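Local atomic coordinates of NanU sialic acid binding protein (Bacteroides fragilis, PDB entry 4L7T), a protein that binds sialic acid with high affinity and probably works at the bacterial outer membrane as a SusD-like partner in its uptake. Residues G98-I103 / Y137-L142. Sequence-based numbering, arbitrary orientation.
Sequences GMYKVI and YLYFHL
Ile103 lays its CD1 methyl over one face of the Tyr139 ring, a CH-pi contact 3.9 Å from CD1 to the ring centroid and offset toward the CE2-CZ side of the rim. CD1 covers the face while CG2 comes up to the oxygen, 3.5 Å from Tyr139 OH. That hydroxyl in turn sits at the edge of the Tyr100 ring, close to its plane and 3.8 Å from CE1, while Leu142 CD1 meets the Tyr100 hydroxyl end obliquely. Neither phenol spends its hydroxyl on the facing helix: Tyr100 OH bonds to Ile150 O and Tyr139 OH to Tyr152 O, which fixes both rings against the chain that follows helix 121-146. The His141 ring is held from both nitrogens, NE2 donating to Tyr137 OH (2.9 Å) and ND1 bonded to Tyr472 OH, and Phe54 stacks on it.

Met99 runs extended beyond CG, carrying SD to 3.8 Å from Leu138 CD2. Its CE methyl lies 3.7 Å from His141 CB. Leu138 splits its branches, CD2 going to Met99 and CD1 to Val102 CG1 at 3.6 Å.

This buried, largely apolar seam closes an antiparallel hairpin of helices 99-115 and 121-146 (segment axes 99-103 and 137-142 cross at -156°) in the SusD-like N-terminal region, consistent with its TPR-clan kinship. Helices 33-48 and 51-58 pack against it through Leu46, Leu47, Phe54 and Leu57.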
loop_
_atom_site.group_PDB
_atom_site.type_symbol
_atom_site.label_atom_id
_atom_site.label_comp_id
_atom_site.label_asym_id
_atom_site.label_seq_id
_atom_site.Cartn_x
_atom_site.Cartn_y
_atom_site.Cartn_z
ATOM N N GLY A 98 -5.958 -10.603 9.793
ATOM C CA GLY A 98 -5.475 -10.328 11.157
ATOM C C GLY A 98 -5.970 -8.978 11.646
ATOM O O GLY A 98 -5.522 -8.523 12.720
ATOM N N MET A 99 -6.881 -8.345 10.932
ATOM C CA MET A 99 -7.272 -6.941 11.254
ATOM C C MET A 99 -8.096 -6.776 12.535
ATOM O O MET A 99 -7.944 -5.770 13.222
ATOM C CB MET A 99 -7.927 -6.232 10.079
ATOM C CG MET A 99 -6.921 -6.027 8.982
ATOM S SD MET A 99 -7.538 -5.001 7.637
ATOM C CE MET A 99 -6.054 -5.115 6.709
ATOM N N TYR A 100 -8.872 -7.794 12.885
ATOM C CA TYR A 100 -9.801 -7.659 14.026
ATOM C C TYR A 100 -9.077 -7.588 15.357
ATOM O O TYR A 100 -9.600 -6.970 16.279
ATOM C CB TYR A 100 -10.910 -8.735 13.983
ATOM C CG TYR A 100 -12.011 -8.401 13.030
ATOM C CD1 TYR A 100 -12.925 -7.367 13.257
ATOM C CD2 TYR A 100 -12.129 -9.104 11.788
ATOM C CE1 TYR A 100 -13.905 -7.081 12.357
ATOM C CE2 TYR A 100 -13.089 -8.803 10.877
ATOM C CZ TYR A 100 -13.993 -7.812 11.132
ATOM O OH TYR A 100 -15.042 -7.479 10.295
ATOM N N LYS A 101 -7.915 -8.212 15.435
ATOM C CA LYS A 101 -7.102 -8.171 16.631
ATOM C C LYS A 101 -6.683 -6.705 16.876
ATOM O O LYS A 101 -6.654 -6.260 18.051
ATOM C CB LYS A 101 -5.867 -9.036 16.457
ATOM C CG LYS A 101 -4.818 -8.902 17.582
ATOM C CD LYS A 101 -3.781 -10.006 17.500
ATOM C CE LYS A 101 -2.343 -9.535 17.767
ATOM N NZ LYS A 101 -1.818 -9.900 19.151
ATOM N N VAL A 102 -6.350 -5.997 15.774
ATOM C CA VAL A 102 -5.909 -4.580 15.872
ATOM C C VAL A 102 -7.049 -3.711 16.237
ATOM O O VAL A 102 -6.908 -2.867 17.175
ATOM C CB VAL A 102 -5.264 -4.083 14.558
ATOM C CG1 VAL A 102 -4.659 -2.683 14.789
ATOM C CG2 VAL A 102 -4.163 -5.070 14.146
ATOM N N ILE A 103 -8.205 -3.895 15.576
ATOM C CA ILE A 103 -9.420 -3.170 15.814
ATOM C C ILE A 103 -9.836 -3.336 17.306
ATOM O O ILE A 103 -10.190 -2.369 17.953
ATOM C CB ILE A 103 -10.548 -3.623 14.869
ATOM C CG1 ILE A 103 -10.324 -3.063 13.422
ATOM C CG2 ILE A 103 -11.969 -3.216 15.333
ATOM C CD1 ILE A 103 -11.129 -3.908 12.381
ATOM N N TYR A 137 -9.272 3.175 8.674
ATOM C CA TYR A 137 -8.281 2.656 7.729
ATOM C C TYR A 137 -8.396 1.122 7.588
ATOM O O TYR A 137 -8.490 0.545 6.452
ATOM C CB TYR A 137 -6.848 3.057 8.117
ATOM C CG TYR A 137 -5.848 2.510 7.165
ATOM C CD1 TYR A 137 -5.631 3.169 5.901
ATOM C CD2 TYR A 137 -5.072 1.373 7.461
ATOM C CE1 TYR A 137 -4.675 2.678 5.002
ATOM C CE2 TYR A 137 -4.200 0.901 6.561
ATOM C CZ TYR A 137 -4.005 1.531 5.323
ATOM O OH TYR A 137 -3.104 0.987 4.402
ATOM N N LEU A 138 -8.427 0.461 8.744
ATOM C CA LEU A 138 -8.639 -1.000 8.738
ATOM C C LEU A 138 -10.008 -1.401 8.213
ATOM O O LEU A 138 -10.007 -2.325 7.335
ATOM C CB LEU A 138 -8.443 -1.575 10.142
ATOM C CG LEU A 138 -7.021 -1.417 10.559
ATOM C CD1 LEU A 138 -6.849 -1.566 12.108
ATOM C CD2 LEU A 138 -6.063 -2.336 9.899
ATOM N N TYR A 139 -11.147 -0.745 8.587
ATOM C CA TYR A 139 -12.439 -1.130 8.024
ATOM C C TYR A 139 -12.468 -0.897 6.499
ATOM O O TYR A 139 -13.260 -1.532 5.819
ATOM C CB TYR A 139 -13.621 -0.448 8.747
ATOM C CG TYR A 139 -13.975 -1.276 10.017
ATOM C CD1 TYR A 139 -14.608 -2.539 9.920
ATOM C CD2 TYR A 139 -13.653 -0.810 11.285
ATOM C CE1 TYR A 139 -14.936 -3.264 11.049
ATOM C CE2 TYR A 139 -13.970 -1.564 12.455
ATOM C CZ TYR A 139 -14.623 -2.798 12.302
ATOM O OH TYR A 139 -14.878 -3.574 13.443
ATOM N N PHE A 140 -11.732 0.136 6.004
ATOM C CA PHE A 140 -11.787 0.381 4.565
ATOM C C PHE A 140 -11.045 -0.713 3.757
ATOM O O PHE A 140 -11.489 -0.990 2.642
ATOM C CB PHE A 140 -11.198 1.787 4.271
ATOM C CG PHE A 140 -11.342 2.239 2.834
ATOM C CD1 PHE A 140 -12.542 2.171 2.162
ATOM C CD2 PHE A 140 -10.260 2.844 2.172
ATOM C CE1 PHE A 140 -12.678 2.651 0.815
ATOM C CE2 PHE A 140 -10.373 3.281 0.812
ATOM C CZ PHE A 140 -11.583 3.163 0.117
ATOM N N HIS A 141 -9.944 -1.273 4.276
ATOM C CA HIS A 141 -9.334 -2.532 3.667
ATOM C C HIS A 141 -10.371 -3.646 3.695
ATOM O O HIS A 141 -10.534 -4.356 2.642
ATOM C CB HIS A 141 -8.079 -3.014 4.398
ATOM C CG HIS A 141 -6.863 -2.296 4.006
ATOM N ND1 HIS A 141 -6.265 -2.520 2.783
ATOM C CD2 HIS A 141 -6.080 -1.399 4.674
ATOM C CE1 HIS A 141 -5.172 -1.782 2.696
ATOM N NE2 HIS A 141 -4.988 -1.158 3.856
ATOM N N LEU A 142 -11.116 -3.775 4.817
ATOM C CA LEU A 142 -12.104 -4.876 4.924
ATOM C C LEU A 142 -13.253 -4.707 3.950
ATOM O O LEU A 142 -13.697 -5.708 3.336
ATOM C CB LEU A 142 -12.685 -5.008 6.364
ATOM C CG LEU A 142 -11.602 -5.480 7.323
ATOM C CD1 LEU A 142 -12.266 -5.399 8.731
ATOM C CD2 LEU A 142 -11.090 -6.958 7.065
#